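PDB 3VV5: amino acid ABC transporter, binding protein from Thermus thermophilus, which binds the lysine analogue S-(2-aminoethyl)-L-cysteine (L-thialysine) outside the cytoplasm and probably delivers it to an ABC transporter for uptake. Local coordinates for residues 45-49 with 188-192; 62-66 with 99-103; 82-86 with 147-151; 120-126 with 212-217; 175-179 with 200-206. One frame throughout, in Å; residues are numbered along the deposited sequence.

Interaction 1. Residues 45-49 with 188-192; sequences AFPPF and TDRFV. With SLZ (L-thialysine), chain C.
V192 lays its CG1 methyl over one face of the F46 ring, 3.8 Å from the ring centroid, as a CH-pi contact; on the opposite face sits the L-thialysine sulfur, with SG 3.4 Å from F46 CZ. A chi1 of -152° turns F46 CG away from the backbone N and sends the ring between the two. F49, its CG instead anti to the carbonyl carbon (chi1 -69°), presents a ring edge: CE2 comes within 3.4 Å of D189 OD2, the carboxylate standing almost perpendicular to the ring. F191 CB adds a 3.8 Å contact with F49 CZ. D189 OD2 caps helix 190-200, accepting from V192 N (3.0 Å) on its anti lone pair and weakly from F191 N, while OD1 is hydrogen-bonded to T122 OG1. One water donates to both P47 O and V192 O. With a bridging water but no direct hydrogen bond, the two segments form a mainly apolar junction beside the ligand thioether, consistent with surfaces that could part when a binding protein opens.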
# COMPACT_ATOMS: atom_id res chain seq x y z
N ALA A 45 -5.43 -2.21 -6.98
CA ALA A 45 -6.63 -2.69 -6.28
C ALA A 45 -6.67 -2.27 -4.81
O ALA A 45 -7.21 -2.99 -3.95
CB ALA A 45 -6.77 -4.22 -6.44
N PHE A 46 -6.11 -1.09 -4.52
CA PHE A 46 -6.00 -0.62 -3.13
C PHE A 46 -6.41 0.84 -3.01
O PHE A 46 -5.55 1.70 -2.79
CB PHE A 46 -4.54 -0.81 -2.64
CG PHE A 46 -4.40 -1.01 -1.13
CD1 PHE A 46 -5.12 -2.02 -0.47
CD2 PHE A 46 -3.49 -0.25 -0.40
CE1 PHE A 46 -4.94 -2.25 0.91
CE2 PHE A 46 -3.30 -0.47 1.01
CZ PHE A 46 -4.02 -1.46 1.65
N PRO A 47 -7.72 1.15 -3.19
CA PRO A 47 -8.13 2.55 -3.08
C PRO A 47 -8.05 3.00 -1.62
O PRO A 47 -8.41 2.22 -0.72
CB PRO A 47 -9.60 2.52 -3.54
CG PRO A 47 -10.07 1.11 -3.16
CD PRO A 47 -8.87 0.24 -3.44
N PRO A 48 -7.66 4.26 -1.36
CA PRO A 48 -7.40 5.36 -2.32
C PRO A 48 -5.92 5.53 -2.68
O PRO A 48 -5.55 6.55 -3.24
CB PRO A 48 -7.87 6.59 -1.53
CG PRO A 48 -7.50 6.24 -0.11
CD PRO A 48 -7.78 4.77 0.02
N PHE A 49 -5.09 4.55 -2.35
CA PHE A 49 -3.63 4.64 -2.59
C PHE A 49 -3.21 4.38 -4.03
O PHE A 49 -2.46 5.18 -4.63
CB PHE A 49 -2.90 3.70 -1.63
CG PHE A 49 -2.98 4.15 -0.20
CD1 PHE A 49 -2.18 5.22 0.24
CD2 PHE A 49 -3.86 3.55 0.69
CE1 PHE A 49 -2.27 5.68 1.53
CE2 PHE A 49 -3.94 4.00 2.02
CZ PHE A 49 -3.14 5.07 2.44
N THR A 188 -7.09 -4.57 7.68
CA THR A 188 -6.62 -3.81 6.54
C THR A 188 -6.04 -2.49 7.02
O THR A 188 -5.95 -2.24 8.21
CB THR A 188 -7.79 -3.56 5.53
OG1 THR A 188 -7.29 -3.03 4.30
CG2 THR A 188 -8.83 -2.62 6.12
N ASP A 189 -5.69 -1.64 6.06
CA ASP A 189 -5.14 -0.32 6.33
C ASP A 189 -6.19 0.65 6.85
O ASP A 189 -7.31 0.68 6.33
CB ASP A 189 -4.52 0.22 5.04
CG ASP A 189 -3.97 1.60 5.19
OD1 ASP A 189 -2.74 1.73 5.47
OD2 ASP A 189 -4.76 2.54 5.02
N ARG A 190 -5.81 1.48 7.83
CA ARG A 190 -6.76 2.39 8.48
C ARG A 190 -7.39 3.40 7.53
O ARG A 190 -8.58 3.71 7.64
CB ARG A 190 -6.10 3.10 9.68
CG ARG A 190 -4.86 3.95 9.32
CD ARG A 190 -4.22 4.61 10.54
NE ARG A 190 -5.12 5.61 11.13
CZ ARG A 190 -5.05 6.06 12.38
NH1 ARG A 190 -4.11 5.60 13.21
NH2 ARG A 190 -5.91 6.97 12.80
N PHE A 191 -6.60 3.93 6.61
CA PHE A 191 -7.13 4.87 5.61
C PHE A 191 -7.99 4.17 4.57
O PHE A 191 -8.97 4.74 4.09
CB PHE A 191 -5.99 5.63 4.91
CG PHE A 191 -5.16 6.46 5.85
CD1 PHE A 191 -5.66 7.67 6.35
CD2 PHE A 191 -3.89 6.05 6.23
CE1 PHE A 191 -4.91 8.45 7.23
CE2 PHE A 191 -3.12 6.82 7.11
CZ PHE A 191 -3.64 8.02 7.61
N VAL A 192 -7.63 2.95 4.17
CA VAL A 192 -8.50 2.25 3.24
C VAL A 192 -9.82 1.84 3.88
O VAL A 192 -10.86 1.97 3.23
CB VAL A 192 -7.82 1.15 2.29
CG1 VAL A 192 -6.32 1.06 2.41
CG2 VAL A 192 -8.58 -0.23 2.25
N SLZ C . 0.32 -2.26 3.81
CA SLZ C . 0.16 -3.54 3.08
CB SLZ C . 0.10 -3.29 1.55
SG SLZ C . -1.49 -3.44 0.66
CD SLZ C . -0.83 -3.00 -0.99
CE SLZ C . -1.77 -3.13 -2.19
NZ SLZ C . -1.35 -2.16 -3.22
C SLZ C . 1.45 -4.32 3.35
O SLZ C . 1.41 -5.55 3.27
OXT SLZ C . 2.46 -3.64 3.63
O HOH W 1 -10.97 1.98 0.39

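Interaction 2. Residues 62-66 with 99-103; sequences EVDLG and VIASH. With SLZ (L-thialysine), chain C.
The carboxylate of E62 is gripped by S102 in two ways: S102 N approaches OE2 at 2.8 Å on the syn lone pair, whereas S102 OG donates to OE1 at 2.6 Å from above the carboxylate plane, 46° out of it. I100 CG1 packs beside the same group, 3.5 Å from E62 OE2. The glutamate arrives from helix 61-72 with CG anti to the carbonyl carbon (chi1 -72°) and an extended chain beyond, which carries its carboxylate from the helix to the corner of the 99-103 segment. Both oxygens have further partners, OE2 in H119 and OE1 in N50, and S102 OG is also hydrogen-bonded to Y120 OH, so this buried charge is met from several directions. Behind the carboxylate the contact becomes apolar, I100 CD1 approaching L65 CD1 at 4.3 Å. The same methyl also rests on the helix backbone, 3.6 Å from E62 O and near the backbone N of G66. On the ligand side, A101 O accepts from NZ of L-thialysine at 3.1 Å, and S102 O accepts from its amino N at 3.0 Å. E62 is thus a second-shell residue: by holding both the amide and the hydroxyl of S102 it probably steadies the corner at A101, from which the carbonyls of A101 and S102 face the ligand's amino groups. Its negative charge may also favour binding of that cationic molecule.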
# COMPACT_ATOMS: atom_id res chain seq x y z
N GLU A 62 -0.73 7.27 -4.29
CA GLU A 62 0.59 6.77 -4.70
C GLU A 62 0.91 7.02 -6.16
O GLU A 62 2.07 7.20 -6.52
CB GLU A 62 0.76 5.29 -4.35
CG GLU A 62 0.93 5.12 -2.87
CD GLU A 62 1.11 3.68 -2.42
OE1 GLU A 62 0.22 2.85 -2.65
OE2 GLU A 62 2.13 3.40 -1.77
N VAL A 63 -0.13 7.04 -6.99
CA VAL A 63 0.03 7.34 -8.41
C VAL A 63 0.36 8.82 -8.62
O VAL A 63 1.30 9.16 -9.37
CB VAL A 63 -1.21 6.88 -9.21
CG1 VAL A 63 -1.12 7.28 -10.69
CG2 VAL A 63 -1.41 5.32 -9.07
N ASP A 64 -0.36 9.71 -7.92
CA ASP A 64 -0.02 11.15 -7.96
C ASP A 64 1.40 11.42 -7.46
O ASP A 64 2.15 12.20 -8.05
CB ASP A 64 -1.02 11.97 -7.14
CG ASP A 64 -2.34 12.17 -7.87
OD1 ASP A 64 -2.41 11.87 -9.08
OD2 ASP A 64 -3.31 12.64 -7.23
N LEU A 65 1.79 10.74 -6.38
CA LEU A 65 3.14 10.88 -5.84
C LEU A 65 4.19 10.35 -6.81
O LEU A 65 5.21 11.02 -7.10
CB LEU A 65 3.29 10.16 -4.48
CG LEU A 65 3.85 10.79 -3.20
CD1 LEU A 65 4.60 9.75 -2.34
CD2 LEU A 65 4.71 12.05 -3.34
N GLY A 66 3.96 9.13 -7.31
CA GLY A 66 4.86 8.52 -8.28
C GLY A 66 5.03 9.40 -9.51
O GLY A 66 6.15 9.55 -10.01
N VAL A 99 8.86 0.25 -7.34
CA VAL A 99 7.50 -0.12 -6.99
C VAL A 99 6.99 0.88 -5.95
O VAL A 99 7.70 1.22 -4.99
CB VAL A 99 7.46 -1.57 -6.42
CG1 VAL A 99 6.09 -1.89 -5.78
CG2 VAL A 99 7.77 -2.58 -7.51
N ILE A 100 5.75 1.34 -6.14
CA ILE A 100 5.02 2.11 -5.12
C ILE A 100 3.64 1.54 -5.03
O ILE A 100 2.80 1.76 -5.91
CB ILE A 100 5.06 3.66 -5.39
CG1 ILE A 100 4.44 4.45 -4.22
CG2 ILE A 100 4.46 4.03 -6.78
CD1 ILE A 100 4.70 5.97 -4.37
N ALA A 101 3.41 0.77 -3.96
CA ALA A 101 2.22 -0.05 -3.85
C ALA A 101 1.88 -0.34 -2.37
O ALA A 101 1.40 -1.42 -2.02
CB ALA A 101 2.42 -1.34 -4.63
N SER A 102 2.14 0.65 -1.52
CA SER A 102 1.78 0.62 -0.10
C SER A 102 2.51 -0.45 0.72
O SER A 102 1.94 -0.97 1.67
CB SER A 102 0.26 0.50 0.05
OG SER A 102 -0.40 1.68 -0.39
N HIS A 103 3.76 -0.77 0.37
CA HIS A 103 4.52 -1.76 1.14
C HIS A 103 4.97 -1.18 2.46
O HIS A 103 5.72 -0.21 2.50
CB HIS A 103 5.75 -2.27 0.40
CG HIS A 103 5.44 -3.12 -0.79
ND1 HIS A 103 5.37 -4.50 -0.73
CD2 HIS A 103 5.19 -2.78 -2.07
CE1 HIS A 103 5.09 -4.97 -1.93
NE2 HIS A 103 4.99 -3.95 -2.77
N SLZ C . 0.32 -2.26 3.81
CA SLZ C . 0.16 -3.54 3.08
CB SLZ C . 0.10 -3.29 1.55
SG SLZ C . -1.49 -3.44 0.66
CD SLZ C . -0.83 -3.00 -0.99
CE SLZ C . -1.77 -3.13 -2.19
NZ SLZ C . -1.35 -2.16 -3.22
C SLZ C . 1.45 -4.32 3.35
O SLZ C . 1.41 -5.55 3.27
OXT SLZ C . 2.46 -3.64 3.63

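Interaction 3. Residues 82-86 with 147-151; sequences QSFDT and QVGTT. With SLZ (L-thialysine), chain C.
F84 points its ring at the 147-151 segment, and two backbone carbonyls lie at the ring edge, the nearer being G149 O at 3.5 Å from F84 CE2. T150 CG2 meets the same CE2 at 3.9 Å, crossing the phenylalanine at about a right angle. One face of the ring takes the thioether chain of L-thialysine, with CE1 3.2 Å from the ligand CD; H103 stacks, strongly offset, on the side away from the ligand. Q147 NE2 lies 3.6 Å from F84 CB, its amide held by E43 and Q169, and D85 OD2 touches V148 CG1 at the more exposed end of the contact. No hydrogen bond joins the two segments; the polar bonds shape each one. S83 O receives both N and OG1 of T86, and S83 OG donates to D85 OD1. In the facing loop T150 OG1 donates to Q147 O at 2.7 Å, tilted 25° from the carbonyl plane, closing a type II turn whose positive phi at G149 suits a glycine. A chi1 of 63° places that hydroxyl between N and C, where it also caps M153 N. The polar contact with the ligand is T151 N to its carboxylate O, 2.9 Å and nearly straight at 162°. A ligand carboxylate at the N terminus of helix 151-158, near R109, with an aromatic ring against the side chain, is as in amino acid-binding members of family 3.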
# COMPACT_ATOMS: atom_id res chain seq x y z
N GLN A 82 0.19 -4.99 -11.44
CA GLN A 82 0.31 -6.45 -11.29
C GLN A 82 -0.24 -6.89 -9.95
O GLN A 82 -0.37 -6.09 -9.02
CB GLN A 82 1.80 -6.86 -11.33
CG GLN A 82 2.55 -6.57 -12.64
CD GLN A 82 2.28 -7.62 -13.70
OE1 GLN A 82 1.51 -7.40 -14.64
NE2 GLN A 82 2.90 -8.78 -13.54
N SER A 83 -0.51 -8.19 -9.80
CA SER A 83 -0.94 -8.72 -8.51
C SER A 83 0.04 -8.34 -7.38
O SER A 83 1.26 -8.43 -7.56
CB SER A 83 -1.13 -10.24 -8.62
OG SER A 83 -1.61 -10.77 -7.39
N PHE A 84 -0.49 -7.88 -6.24
CA PHE A 84 0.35 -7.37 -5.17
C PHE A 84 1.51 -8.32 -4.78
O PHE A 84 2.66 -7.87 -4.69
CB PHE A 84 -0.46 -6.99 -3.91
CG PHE A 84 0.39 -6.50 -2.76
CD1 PHE A 84 0.96 -5.22 -2.78
CD2 PHE A 84 0.66 -7.32 -1.66
CE1 PHE A 84 1.77 -4.76 -1.73
CE2 PHE A 84 1.47 -6.87 -0.59
CZ PHE A 84 2.03 -5.59 -0.62
N ASP A 85 1.18 -9.60 -4.56
CA ASP A 85 2.17 -10.57 -4.04
C ASP A 85 3.32 -10.87 -5.01
O ASP A 85 4.31 -11.53 -4.65
CB ASP A 85 1.49 -11.87 -3.58
CG ASP A 85 0.77 -12.64 -4.71
OD1 ASP A 85 0.52 -12.08 -5.79
OD2 ASP A 85 0.41 -13.82 -4.50
N THR A 86 3.20 -10.37 -6.23
CA THR A 86 4.23 -10.58 -7.25
C THR A 86 5.20 -9.41 -7.37
O THR A 86 6.23 -9.54 -8.05
CB THR A 86 3.63 -10.77 -8.66
OG1 THR A 86 3.22 -9.50 -9.20
CG2 THR A 86 2.47 -11.76 -8.66
N GLN A 147 -5.76 -9.85 2.81
CA GLN A 147 -5.07 -9.99 1.53
C GLN A 147 -3.79 -10.82 1.68
O GLN A 147 -3.03 -10.63 2.64
CB GLN A 147 -4.72 -8.61 0.95
CG GLN A 147 -4.24 -8.74 -0.47
CD GLN A 147 -3.92 -7.44 -1.14
OE1 GLN A 147 -3.87 -6.37 -0.51
NE2 GLN A 147 -3.68 -7.51 -2.45
N VAL A 148 -3.53 -11.71 0.72
CA VAL A 148 -2.32 -12.53 0.72
C VAL A 148 -1.06 -11.66 0.60
O VAL A 148 -1.06 -10.62 -0.08
CB VAL A 148 -2.33 -13.63 -0.39
CG1 VAL A 148 -2.31 -13.00 -1.79
CG2 VAL A 148 -1.16 -14.61 -0.20
N GLY A 149 -0.01 -12.09 1.28
CA GLY A 149 1.31 -11.49 1.15
C GLY A 149 1.42 -10.15 1.86
O GLY A 149 2.34 -9.40 1.62
N THR A 150 0.47 -9.85 2.74
CA THR A 150 0.46 -8.56 3.43
C THR A 150 0.89 -8.64 4.90
O THR A 150 0.90 -9.72 5.54
CB THR A 150 -0.92 -7.86 3.37
OG1 THR A 150 -1.90 -8.66 4.06
CG2 THR A 150 -1.37 -7.60 1.92
N THR A 151 1.23 -7.49 5.44
CA THR A 151 1.48 -7.34 6.87
C THR A 151 0.21 -7.62 7.69
O THR A 151 0.30 -7.95 8.85
CB THR A 151 2.06 -5.95 7.17
OG1 THR A 151 1.14 -4.96 6.69
CG2 THR A 151 3.36 -5.75 6.39
N SLZ C . 0.32 -2.26 3.81
CA SLZ C . 0.16 -3.54 3.08
CB SLZ C . 0.10 -3.29 1.55
SG SLZ C . -1.49 -3.44 0.66
CD SLZ C . -0.83 -3.00 -0.99
CE SLZ C . -1.77 -3.13 -2.19
NZ SLZ C . -1.35 -2.16 -3.22
C SLZ C . 1.45 -4.32 3.35
O SLZ C . 1.41 -5.55 3.27
OXT SLZ C . 2.46 -3.64 3.63

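Interaction 4. Residues 120-126 with 212-217; sequences YCTGGVI and VFQERV. With SLZ (L-thialysine), chain C.
E215 and T122 exchange the central pair of backbone bonds of this antiparallel strand pairing, E215 N to T122 O (2.9 Å) and T122 N to E215 O (3.0 Å). V217 N to Y120 O lies toward one end; G124 N to F213 O and V212 N to G124 O (2.8 Å) lie toward the other, while the return bond from Y120 N is weak. From the face carrying T122, E215 reaches out to the ligand: its OE2 accepts from the L-thialysine amino N at 2.9 Å, and OE1 is hydrogen-bonded to T151 OG1. On this face V217 CB sits over the centre of the Y120 ring, 3.8 Å from the centroid, and chi1 of 65° folds the F213 ring over G124. G123 and Q214 draw together to 3.9 Å between CA atoms. On the other face C121, disulfide-linked to C259, rests SG on R216 CG. Strand 185-189 flanks strand 120-129, helix 190-200 packs on T122 and V125, and helix 151-158 touches F213 and E215.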
# COMPACT_ATOMS: atom_id res chain seq x y z
N TYR A 120 4.67 7.46 3.48
CA TYR A 120 3.58 7.70 4.44
C TYR A 120 3.63 6.76 5.63
O TYR A 120 4.39 5.78 5.64
CB TYR A 120 2.17 7.71 3.80
CG TYR A 120 1.57 6.37 3.35
CD1 TYR A 120 0.74 5.63 4.20
CD2 TYR A 120 1.75 5.90 2.05
CE1 TYR A 120 0.16 4.44 3.81
CE2 TYR A 120 1.16 4.69 1.62
CZ TYR A 120 0.37 3.96 2.52
OH TYR A 120 -0.23 2.78 2.14
N CYS A 121 2.84 7.09 6.64
CA CYS A 121 2.75 6.29 7.85
C CYS A 121 1.31 5.94 8.08
O CYS A 121 0.39 6.71 7.73
CB CYS A 121 3.34 7.04 9.04
SG CYS A 121 5.06 6.56 9.41
N THR A 122 1.10 4.76 8.66
CA THR A 122 -0.24 4.20 8.74
C THR A 122 -0.27 3.07 9.75
O THR A 122 0.68 2.85 10.51
CB THR A 122 -0.69 3.69 7.32
OG1 THR A 122 -2.08 3.36 7.33
CG2 THR A 122 0.12 2.47 6.86
N GLY A 123 -1.34 2.31 9.75
CA GLY A 123 -1.39 1.12 10.58
C GLY A 123 -2.51 0.23 10.15
O GLY A 123 -3.38 0.65 9.36
N GLY A 124 -2.47 -1.00 10.66
CA GLY A 124 -3.47 -2.03 10.34
C GLY A 124 -4.57 -2.01 11.38
O GLY A 124 -4.29 -1.84 12.55
N VAL A 125 -5.81 -2.16 10.94
CA VAL A 125 -6.98 -2.05 11.81
C VAL A 125 -7.95 -3.23 11.67
O VAL A 125 -8.10 -3.83 10.60
CB VAL A 125 -7.80 -0.70 11.62
CG1 VAL A 125 -7.04 0.50 12.17
CG2 VAL A 125 -8.19 -0.48 10.14
N ILE A 126 -8.61 -3.54 12.78
CA ILE A 126 -9.66 -4.53 12.79
C ILE A 126 -10.90 -3.82 12.29
O ILE A 126 -11.25 -2.76 12.79
CB ILE A 126 -9.89 -5.07 14.22
CG1 ILE A 126 -8.80 -6.09 14.55
CG2 ILE A 126 -11.31 -5.68 14.37
CD1 ILE A 126 -8.77 -6.53 16.00
N VAL A 212 -4.14 -2.48 15.28
CA VAL A 212 -3.39 -3.69 15.63
C VAL A 212 -1.86 -3.52 15.54
O VAL A 212 -1.11 -4.15 16.31
CB VAL A 212 -3.88 -4.89 14.79
CG1 VAL A 212 -2.89 -6.06 14.82
CG2 VAL A 212 -5.25 -5.36 15.30
N PHE A 213 -1.41 -2.68 14.60
CA PHE A 213 0.01 -2.33 14.46
C PHE A 213 0.15 -1.07 13.61
O PHE A 213 -0.75 -0.72 12.82
CB PHE A 213 0.84 -3.46 13.83
CG PHE A 213 0.47 -3.79 12.42
CD1 PHE A 213 -0.54 -4.70 12.15
CD2 PHE A 213 1.13 -3.18 11.35
CE1 PHE A 213 -0.90 -5.01 10.85
CE2 PHE A 213 0.77 -3.47 10.04
CZ PHE A 213 -0.24 -4.39 9.78
N GLN A 214 1.29 -0.42 13.76
CA GLN A 214 1.64 0.73 12.96
C GLN A 214 2.78 0.33 12.02
O GLN A 214 3.54 -0.60 12.32
CB GLN A 214 2.06 1.89 13.87
CG GLN A 214 0.95 2.39 14.79
CD GLN A 214 1.30 3.69 15.47
OE1 GLN A 214 2.16 3.74 16.36
NE2 GLN A 214 0.63 4.77 15.05
N GLU A 215 2.86 1.00 10.87
CA GLU A 215 3.92 0.76 9.91
C GLU A 215 4.29 2.00 9.12
O GLU A 215 3.49 2.91 8.93
CB GLU A 215 3.58 -0.40 8.96
CG GLU A 215 2.36 -0.20 8.07
CD GLU A 215 2.03 -1.47 7.26
OE1 GLU A 215 2.74 -2.48 7.42
OE2 GLU A 215 1.06 -1.45 6.47
N ARG A 216 5.55 2.02 8.69
CA ARG A 216 6.10 2.99 7.75
C ARG A 216 6.04 2.35 6.36
O ARG A 216 6.50 1.22 6.19
CB ARG A 216 7.54 3.33 8.15
CG ARG A 216 7.70 4.00 9.52
CD ARG A 216 9.19 4.26 9.89
NE ARG A 216 10.02 3.05 9.83
CZ ARG A 216 11.07 2.86 9.03
NH1 ARG A 216 11.74 1.71 9.06
NH2 ARG A 216 11.47 3.81 8.19
N VAL A 217 5.47 3.06 5.40
CA VAL A 217 5.24 2.55 4.05
C VAL A 217 6.19 3.27 3.11
O VAL A 217 6.34 4.48 3.21
CB VAL A 217 3.77 2.76 3.59
CG1 VAL A 217 3.62 2.38 2.12
CG2 VAL A 217 2.82 1.91 4.45
N SLZ C . 0.32 -2.26 3.81
CA SLZ C . 0.16 -3.54 3.08
CB SLZ C . 0.10 -3.29 1.55
SG SLZ C . -1.49 -3.44 0.66
CD SLZ C . -0.83 -3.00 -0.99
CE SLZ C . -1.77 -3.13 -2.19
NZ SLZ C . -1.35 -2.16 -3.22
C SLZ C . 1.45 -4.32 3.35
O SLZ C . 1.41 -5.55 3.27
OXT SLZ C . 2.46 -3.64 3.63

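Interaction 5. Residues 175-179 with 200-206; sequences LQDLL and RKLENTL
L206 is fitted tightly among leucines of helix 171-180. Its CD1 lies 3.7 Å from L175 CD1, and its CD2 meets L178 CD2 tip to tip, also at 3.7 Å. L179 extends the cluster outward: its CD2 faces L202 CD2 at 3.8 Å, end against end, and grazes L206 CD2 at 4.1 Å. Differing torsions let the helix residues converge. L175 and L178 carry CG anti to N (chi1 163° and 173°), whereas L179 turns it beside N (chi1 -70°), bringing its tip back toward the loop. On the solvent-exposed side R200 stretches its chain from CG to NE and lays the guanidinium across L175; L175 CD2 nevertheless sits close, over the centre of one face and 3.4 Å from R200 CZ. No hydrogen bond joins the segments. Looser are L179 CD1, 4.0 Å from R200 NH1, and T205, which only brushes L179. In the loop, L202 O accepts from both T205 N and L206 N, tightening the bend. K201, with its positive phi, ends helix 190-200 in a Schellman motif before the chain reaches strand 206-222. Helix 171-180 forms a beta-alpha-beta crossover from strand 164-168 to strand 185-189, with strand 143-147 between them in the sheet, and the leucine layer packs it against the helix-to-strand connection of this alpha/beta lobe.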
# COMPACT_ATOMS: atom_id res chain seq x y z
N LEU A 175 -13.35 -7.29 1.94
CA LEU A 175 -14.44 -6.42 2.37
C LEU A 175 -15.80 -6.97 1.94
O LEU A 175 -16.76 -6.97 2.73
CB LEU A 175 -14.25 -4.99 1.84
CG LEU A 175 -15.47 -4.06 1.84
CD1 LEU A 175 -15.97 -3.73 3.28
CD2 LEU A 175 -15.13 -2.79 1.05
N GLN A 176 -15.89 -7.45 0.69
CA GLN A 176 -17.13 -8.04 0.21
C GLN A 176 -17.55 -9.21 1.11
O GLN A 176 -18.72 -9.33 1.45
CB GLN A 176 -17.01 -8.46 -1.25
CG GLN A 176 -18.21 -9.25 -1.80
CD GLN A 176 -19.57 -8.57 -1.63
OE1 GLN A 176 -19.73 -7.38 -1.91
NE2 GLN A 176 -20.56 -9.34 -1.17
N ASP A 177 -16.59 -10.06 1.50
CA ASP A 177 -16.94 -11.23 2.34
C ASP A 177 -17.32 -10.88 3.78
O ASP A 177 -18.12 -11.57 4.40
CB ASP A 177 -15.85 -12.30 2.29
CG ASP A 177 -16.08 -13.30 1.18
OD1 ASP A 177 -17.05 -13.11 0.41
OD2 ASP A 177 -15.33 -14.29 1.09
N LEU A 178 -16.76 -9.78 4.28
CA LEU A 178 -17.20 -9.22 5.57
C LEU A 178 -18.65 -8.72 5.48
O LEU A 178 -19.46 -8.98 6.37
CB LEU A 178 -16.27 -8.09 6.02
CG LEU A 178 -16.67 -7.29 7.27
CD1 LEU A 178 -16.55 -8.16 8.52
CD2 LEU A 178 -15.84 -6.01 7.38
N LEU A 179 -18.97 -8.04 4.38
CA LEU A 179 -20.32 -7.52 4.19
C LEU A 179 -21.31 -8.68 4.01
O LEU A 179 -22.46 -8.61 4.43
CB LEU A 179 -20.37 -6.55 3.00
CG LEU A 179 -19.68 -5.18 3.12
CD1 LEU A 179 -19.60 -4.47 1.76
CD2 LEU A 179 -20.38 -4.30 4.14
N ARG A 200 -18.90 3.59 0.30
CA ARG A 200 -20.03 2.67 0.19
C ARG A 200 -21.18 3.00 1.16
O ARG A 200 -22.20 2.30 1.18
CB ARG A 200 -19.55 1.23 0.39
CG ARG A 200 -18.48 0.80 -0.62
CD ARG A 200 -18.06 -0.62 -0.37
NE ARG A 200 -16.97 -1.02 -1.24
CZ ARG A 200 -16.84 -2.23 -1.79
NH1 ARG A 200 -17.76 -3.18 -1.56
NH2 ARG A 200 -15.79 -2.48 -2.57
N LYS A 201 -21.02 4.08 1.92
CA LYS A 201 -22.00 4.52 2.92
C LYS A 201 -22.32 3.37 3.91
O LYS A 201 -23.47 2.94 4.05
CB LYS A 201 -23.23 5.17 2.25
CG LYS A 201 -22.83 6.42 1.42
CD LYS A 201 -23.82 6.78 0.30
CE LYS A 201 -24.77 7.88 0.75
NZ LYS A 201 -25.52 8.46 -0.42
N LEU A 202 -21.27 2.92 4.59
CA LEU A 202 -21.32 1.77 5.50
C LEU A 202 -21.20 2.18 6.98
O LEU A 202 -21.06 1.32 7.86
CB LEU A 202 -20.21 0.77 5.14
CG LEU A 202 -20.34 0.15 3.73
CD1 LEU A 202 -19.10 -0.65 3.34
CD2 LEU A 202 -21.58 -0.69 3.58
N GLU A 203 -21.27 3.48 7.25
CA GLU A 203 -21.19 4.03 8.62
C GLU A 203 -22.10 3.29 9.61
O GLU A 203 -21.73 3.10 10.78
CB GLU A 203 -21.53 5.52 8.62
CG GLU A 203 -20.58 6.41 7.83
CD GLU A 203 -20.85 6.45 6.33
OE1 GLU A 203 -21.76 5.75 5.84
OE2 GLU A 203 -20.14 7.21 5.62
N ASN A 204 -23.27 2.86 9.14
CA ASN A 204 -24.24 2.15 9.96
C ASN A 204 -24.17 0.63 9.87
O ASN A 204 -24.99 -0.04 10.47
CB ASN A 204 -25.65 2.61 9.62
CG ASN A 204 -25.87 4.06 9.96
OD1 ASN A 204 -25.43 4.54 11.00
ND2 ASN A 204 -26.54 4.78 9.06
N THR A 205 -23.19 0.10 9.14
CA THR A 205 -23.06 -1.35 9.01
C THR A 205 -21.70 -1.90 9.48
O THR A 205 -21.63 -3.02 9.98
CB THR A 205 -23.50 -1.89 7.60
OG1 THR A 205 -22.37 -2.30 6.83
CG2 THR A 205 -24.29 -0.85 6.82
N LEU A 206 -20.63 -1.11 9.35
CA LEU A 206 -19.30 -1.52 9.81
C LEU A 206 -18.76 -0.61 10.92
O LEU A 206 -19.20 0.53 11.09
CB LEU A 206 -18.30 -1.56 8.63
CG LEU A 206 -18.59 -2.48 7.45
CD1 LEU A 206 -17.44 -2.47 6.44
CD2 LEU A 206 -18.88 -3.91 7.90

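How the interactions relate
Interactions 1 to 4 surround L-thialysine, whereas interaction 5 lies apart, the L175 side chain about 13 Å from it. F46 of interaction 1 and F84 of interaction 3 flank the thioether; carbonyls of interaction 2 and E215 of interaction 4 take the amino groups, and T151 the carboxylate. Most of the four also touch. F49 O meets E62 N at 2.7 Å between interactions 1 and 2, T188 O meets V125 N at 2.7 Å between 1 and 4, and T151 OG1 meets E215 OE1 at 3.0 Å between 3 and 4. Interactions 1 and 3 meet only through the ligand. Interaction 5 touches none; its nearest atoms are about 7 Å from interactions 1 and 4.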